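PDB 2EAQ: LIM domain only protein 7 from Homo sapiens, which probably binds short peptide motifs, often the C-terminal tails of partner proteins, through its PDZ domain. Local coordinates for residues F19-K24 and D50-I55; E70-A75 and G79-D84. All coordinates share one frame; numbering follows the deposited sequence.

Both contacts bring a second element against the sheet that holds the neighbouring strands 51-55 and 80-88, and their centres lie about 10 Å apart. The centre of contact 1 lies about 3 Å from the centre of the chain, that of contact 2 about 7 Å. Contact 1 sets strand 21-26 of the two-stranded sheet against strand 51-55 by apolar side chains alone. In contact 2 more of the touching residues are buried; it packs helix 65-78 on strand 80-88 and adds a backbone hydrogen bond and, toward the surface, a metal-bound histidine. Phe19, in segment 19-24 but not itself touching 50-55, packs on contact 2, its CD2 3.6 Å from Leu81 CD2.

Contact 1 (F19-K24 and D50-I55); sequences FGFTIK and DEIIAI
Ile23 and Ile52 meet by their CG1-CD1 arms, which cross at about a right angle. The end methyl of Ile52 does the touching: its CD1 lies 3.8 Å from Ile23 CG1 and 3.9 Å from Ile23 CD1, so one methyl rests against two successive carbons of its partner. Both arms lie beside the backbone N, and Ile52 then runs almost straight on (chi2 168°), which carries CD1 across to the other strand. Beta-branched isoleucine fits an extended backbone well, and its long arm bridges a gap in which the nearest CA atoms, those of Ile23 and Ile52, are still 8.7 Å apart.

The same methyl approaches the Phe21 ring obliquely, with Ile52 CD1 4.3 Å from Phe21 CE1. This is a looser apolar contact, and Leu46 and Leu81 also lie against the ring. Trp68 of helix 65-78 packs on Ile52.

These residues belong to the sandwich of a PDZ domain. Strand 21-26 borders the peptide groove, which in this family runs between it and helix 65-78, and Asp18-Phe19-Gly20-Phe21 probably corresponds to the GLGF-type motif of the family, whose loop binds the peptide carboxylate in its relatives. Gly20 suits that turn because at its phi of 106° a side chain would press on the carbonyl of Phe19.

No hydrogen bond joins the two segments: the strands belong to different sheets, and only side chains span the gap. Strand 21-26 bonds to strand 29-35 through Thr22 and Lys24, while strand 51-55 pairs with strand 80-88, where Ile53 and Ala54 both face Asp84 in a classic beta bulge.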
loop_
_atom_site.group_PDB
_atom_site.type_symbol
_atom_site.label_atom_id
_atom_site.label_comp_id
_atom_site.label_asym_id
_atom_site.label_seq_id
_atom_site.Cartn_x
_atom_site.Cartn_y
_atom_site.Cartn_z
ATOM N N PHE A 19 0.598 2.782 -8.487
ATOM C CA PHE A 19 -0.794 2.794 -8.037
ATOM C C PHE A 19 -1.331 4.123 -7.559
ATOM O O PHE A 19 -2.538 4.263 -7.400
ATOM C CB PHE A 19 -1.012 1.765 -6.932
ATOM C CG PHE A 19 -0.958 0.330 -7.392
ATOM C CD1 PHE A 19 -2.089 -0.312 -7.874
ATOM C CD2 PHE A 19 0.228 -0.388 -7.315
ATOM C CE1 PHE A 19 -2.053 -1.657 -8.257
ATOM C CE2 PHE A 19 0.288 -1.764 -7.719
ATOM C CZ PHE A 19 -0.873 -2.383 -8.187
ATOM N N GLY A 20 -0.463 5.108 -7.377
ATOM C CA GLY A 20 -0.994 6.405 -6.969
ATOM C C GLY A 20 -0.757 6.780 -5.546
ATOM O O GLY A 20 -1.308 7.775 -5.115
ATOM N N PHE A 21 0.077 6.049 -4.790
ATOM C CA PHE A 21 0.329 6.489 -3.424
ATOM C C PHE A 21 1.847 6.354 -3.179
ATOM O O PHE A 21 2.551 5.645 -3.906
ATOM C CB PHE A 21 -0.474 5.615 -2.426
ATOM C CG PHE A 21 -0.007 4.217 -2.308
ATOM C CD1 PHE A 21 0.871 3.855 -1.311
ATOM C CD2 PHE A 21 -0.459 3.224 -3.199
ATOM C CE1 PHE A 21 1.294 2.520 -1.228
ATOM C CE2 PHE A 21 -0.025 1.910 -3.105
ATOM C CZ PHE A 21 0.846 1.585 -2.126
ATOM N N THR A 22 2.332 7.097 -2.190
ATOM C CA THR A 22 3.746 6.971 -1.751
ATOM C C THR A 22 3.696 6.572 -0.280
ATOM O O THR A 22 2.692 6.798 0.427
ATOM C CB THR A 22 4.538 8.249 -1.885
ATOM O OG1 THR A 22 3.951 9.276 -1.097
ATOM C CG2 THR A 22 4.576 8.689 -3.374
ATOM N N ILE A 23 4.795 5.995 0.199
ATOM C CA ILE A 23 4.892 5.516 1.568
ATOM C C ILE A 23 5.769 6.407 2.414
ATOM O O ILE A 23 6.797 6.957 1.915
ATOM C CB ILE A 23 5.474 4.101 1.548
ATOM C CG1 ILE A 23 4.464 3.149 0.874
ATOM C CG2 ILE A 23 5.756 3.590 3.001
ATOM C CD1 ILE A 23 4.851 1.673 0.849
ATOM N N LYS A 24 5.307 6.617 3.640
ATOM C CA LYS A 24 6.053 7.302 4.688
ATOM C C LYS A 24 6.651 6.216 5.550
ATOM O O LYS A 24 5.946 5.424 6.215
ATOM C CB LYS A 24 5.149 8.162 5.570
ATOM C CG LYS A 24 5.993 8.858 6.664
ATOM C CD LYS A 24 5.207 9.956 7.347
ATOM C CE LYS A 24 4.548 9.367 8.577
ATOM N NZ LYS A 24 4.396 10.395 9.699
ATOM N N ASP A 50 -2.916 6.165 6.721
ATOM C CA ASP A 50 -3.274 4.773 6.985
ATOM C C ASP A 50 -1.970 4.008 7.239
ATOM O O ASP A 50 -0.984 4.200 6.510
ATOM C CB ASP A 50 -3.962 4.094 5.775
ATOM C CG ASP A 50 -5.388 4.514 5.576
ATOM O OD1 ASP A 50 -5.963 5.127 6.474
ATOM O OD2 ASP A 50 -5.919 4.163 4.486
ATOM N N GLU A 51 -1.906 3.161 8.256
ATOM C CA GLU A 51 -0.702 2.346 8.515
ATOM C C GLU A 51 -0.777 1.122 7.654
ATOM O O GLU A 51 -1.840 0.462 7.641
ATOM C CB GLU A 51 -0.607 1.940 9.979
ATOM C CG GLU A 51 0.758 1.221 10.210
ATOM C CD GLU A 51 0.972 0.667 11.589
ATOM O OE1 GLU A 51 0.092 0.822 12.443
ATOM O OE2 GLU A 51 2.041 0.036 11.750
ATOM N N ILE A 52 0.287 0.810 6.928
ATOM C CA ILE A 52 0.273 -0.326 6.021
ATOM C C ILE A 52 0.776 -1.555 6.791
ATOM O O ILE A 52 1.917 -1.602 7.296
ATOM C CB ILE A 52 1.178 -0.028 4.787
ATOM C CG1 ILE A 52 0.636 1.224 4.098
ATOM C CG2 ILE A 52 1.242 -1.211 3.844
ATOM C CD1 ILE A 52 1.586 1.847 3.007
ATOM N N ILE A 53 -0.066 -2.577 6.912
ATOM C CA ILE A 53 0.294 -3.774 7.623
ATOM C C ILE A 53 0.781 -4.880 6.734
ATOM O O ILE A 53 1.737 -5.571 7.049
ATOM C CB ILE A 53 -0.907 -4.261 8.498
ATOM C CG1 ILE A 53 -1.344 -3.152 9.468
ATOM C CG2 ILE A 53 -0.498 -5.533 9.257
ATOM C CD1 ILE A 53 -0.279 -2.601 10.328
ATOM N N ALA A 54 0.158 -5.033 5.575
ATOM C CA ALA A 54 0.564 -6.072 4.637
ATOM C C ALA A 54 0.057 -5.746 3.233
ATOM O O ALA A 54 -0.858 -4.962 3.089
ATOM C CB ALA A 54 -0.091 -7.448 5.006
ATOM N N ILE A 55 0.730 -6.271 2.230
ATOM C CA ILE A 55 0.192 -6.204 0.866
ATOM C C ILE A 55 0.206 -7.624 0.317
ATOM O O ILE A 55 1.208 -8.347 0.451
ATOM C CB ILE A 55 0.933 -5.249 -0.074
ATOM C CG1 ILE A 55 2.408 -5.610 -0.150
ATOM C CG2 ILE A 55 0.720 -3.840 0.361
ATOM C CD1 ILE A 55 3.172 -4.823 -1.276
#

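Contact 2 (E70-A75 and G79-D84); sequences EAMAKA and GHLVMD. With NI (nickel (II) ion), chain B.
Helix 65-78 of the PDZ fold, which forms one wall of the peptide groove in this family, ends here and turns into strand 80-88. The axes of segments 70-75 and 80-84 approach to 8.5 Å, with N-to-C directions 131° apart. Gly79 makes the turn: at its phi of 82° a CB would be pressed against the carbonyl oxygen of Thr78, which glycine avoids, and its N still donates to Ala75 O (2.8 Å), a bent bond that continues the helical i to i+4 pattern by one last step. Thr78 OG1 adds a weak hydrogen bond to the same carbonyl oxygen.

Beyond the turn the packing is apolar. Ala75 CB meets Leu81 CD1 at 3.5 Å and lies 3.6 Å from His80 O; the small alanine allows the helix end to come this close to the strand. With CG anti to its backbone N (chi1 -171°), Leu81 brings CD1 up to Ala75. Met72, bent along its chain, crosses Leu81 obliquely, but its CE is modelled with an unusually short bond to SD, so this contact is doubtful. Ile55 also packs on Leu81.

His80 is partly exposed. Asn10 OD1 hydrogen-bonds its ND1 and so steadies the imidazole, whose other nitrogen, NE2, binds a nickel ion at 2.2 Å; two waters, each 2.1 Å from the nickel, are also bound to it.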
loop_
_atom_site.group_PDB
_atom_site.type_symbol
_atom_site.label_atom_id
_atom_site.label_comp_id
_atom_site.label_asym_id
_atom_site.label_seq_id
_atom_site.Cartn_x
_atom_site.Cartn_y
_atom_site.Cartn_z
ATOM N N GLU A 70 10.453 -5.787 -2.788
ATOM C CA GLU A 70 10.206 -6.763 -3.857
ATOM C C GLU A 70 8.718 -7.055 -3.988
ATOM O O GLU A 70 8.226 -7.194 -5.107
ATOM C CB GLU A 70 11.009 -8.050 -3.601
ATOM C CG GLU A 70 12.496 -7.772 -3.822
ATOM C CD GLU A 70 13.457 -8.889 -3.418
ATOM O OE1 GLU A 70 13.109 -9.860 -2.706
ATOM O OE2 GLU A 70 14.653 -8.752 -3.786
ATOM N N ALA A 71 7.974 -7.134 -2.883
ATOM C CA ALA A 71 6.515 -7.346 -2.985
ATOM C C ALA A 71 5.788 -6.174 -3.629
ATOM O O ALA A 71 4.857 -6.366 -4.439
ATOM C CB ALA A 71 5.958 -7.573 -1.624
ATOM N N MET A 72 6.246 -4.960 -3.363
ATOM C CA MET A 72 5.665 -3.787 -3.986
ATOM C C MET A 72 5.913 -3.806 -5.484
ATOM O O MET A 72 5.004 -3.558 -6.304
ATOM C CB MET A 72 6.309 -2.547 -3.389
ATOM C CG MET A 72 5.711 -2.227 -2.074
ATOM S SD MET A 72 4.034 -1.315 -2.051
ATOM C CE MET A 72 3.445 -1.613 -3.037
ATOM N N ALA A 73 7.126 -4.181 -5.917
ATOM C CA ALA A 73 7.413 -4.207 -7.358
ATOM C C ALA A 73 6.601 -5.298 -8.037
ATOM O O ALA A 73 6.138 -5.141 -9.166
ATOM C CB ALA A 73 8.955 -4.477 -7.603
ATOM N N LYS A 74 6.453 -6.415 -7.365
ATOM C CA LYS A 74 5.657 -7.507 -7.908
ATOM C C LYS A 74 4.178 -7.101 -8.061
ATOM O O LYS A 74 3.550 -7.429 -9.055
ATOM C CB LYS A 74 5.828 -8.714 -6.991
ATOM C CG LYS A 74 5.053 -9.940 -7.495
ATOM C CD LYS A 74 5.403 -11.144 -6.636
ATOM C CE LYS A 74 4.636 -12.376 -7.064
ATOM N NZ LYS A 74 4.769 -13.433 -6.028
ATOM N N ALA A 75 3.624 -6.362 -7.105
ATOM C CA ALA A 75 2.233 -5.945 -7.230
ATOM C C ALA A 75 2.110 -5.031 -8.428
ATOM O O ALA A 75 1.069 -5.037 -9.060
ATOM C CB ALA A 75 1.802 -5.199 -5.917
ATOM N N GLY A 79 -0.562 -5.883 -11.122
ATOM C CA GLY A 79 -1.658 -4.930 -11.118
ATOM C C GLY A 79 -2.647 -5.111 -9.989
ATOM O O GLY A 79 -3.704 -4.453 -9.968
ATOM N N HIS A 80 -2.372 -6.013 -9.064
ATOM C CA HIS A 80 -3.292 -6.257 -7.950
ATOM C C HIS A 80 -2.615 -6.006 -6.628
ATOM O O HIS A 80 -1.499 -6.504 -6.338
ATOM C CB HIS A 80 -3.798 -7.721 -7.920
ATOM C CG HIS A 80 -4.431 -8.191 -9.182
ATOM N ND1 HIS A 80 -5.604 -7.652 -9.675
ATOM C CD2 HIS A 80 -4.045 -9.136 -10.056
ATOM C CE1 HIS A 80 -5.897 -8.234 -10.824
ATOM N NE2 HIS A 80 -4.959 -9.135 -11.078
ATOM N N LEU A 81 -3.250 -5.181 -5.833
ATOM C CA LEU A 81 -2.712 -4.854 -4.543
ATOM C C LEU A 81 -3.822 -4.904 -3.496
ATOM O O LEU A 81 -4.651 -4.008 -3.460
ATOM C CB LEU A 81 -2.100 -3.464 -4.702
ATOM C CG LEU A 81 -1.272 -2.896 -3.597
ATOM C CD1 LEU A 81 -0.075 -3.781 -3.259
ATOM C CD2 LEU A 81 -0.831 -1.506 -4.101
ATOM N N VAL A 82 -3.829 -5.936 -2.657
ATOM C CA VAL A 82 -4.814 -6.079 -1.576
ATOM C C VAL A 82 -4.038 -5.679 -0.315
ATOM O O VAL A 82 -3.155 -6.438 0.137
ATOM C CB VAL A 82 -5.351 -7.509 -1.469
ATOM C CG1 VAL A 82 -6.323 -7.672 -0.282
ATOM C CG2 VAL A 82 -6.174 -7.843 -2.712
ATOM N N MET A 83 -4.388 -4.524 0.233
ATOM C CA MET A 83 -3.642 -3.957 1.363
ATOM C C MET A 83 -4.320 -4.093 2.674
ATOM O O MET A 83 -5.509 -3.759 2.755
ATOM C CB MET A 83 -3.412 -2.466 1.121
ATOM C CG MET A 83 -2.870 -2.042 -0.294
ATOM S SD MET A 83 -2.394 -0.226 -0.404
ATOM C CE MET A 83 -2.092 -0.031 1.418
ATOM N N ASP A 84 -3.643 -4.598 3.675
ATOM C CA ASP A 84 -4.248 -4.609 5.012
ATOM C C ASP A 84 -3.712 -3.364 5.695
ATOM O O ASP A 84 -2.480 -3.180 5.729
ATOM C CB ASP A 84 -3.840 -5.856 5.781
ATOM C CG ASP A 84 -4.542 -7.074 5.304
ATOM O OD1 ASP A 84 -5.450 -6.921 4.502
ATOM O OD2 ASP A 84 -4.195 -8.167 5.761
HETATM NI NI NI B . -4.667 -10.525 -12.752
HETATM O O HOH W 1 -3.948 -12.073 -11.598
HETATM O O HOH W 2 -2.747 -9.754 -12.950
#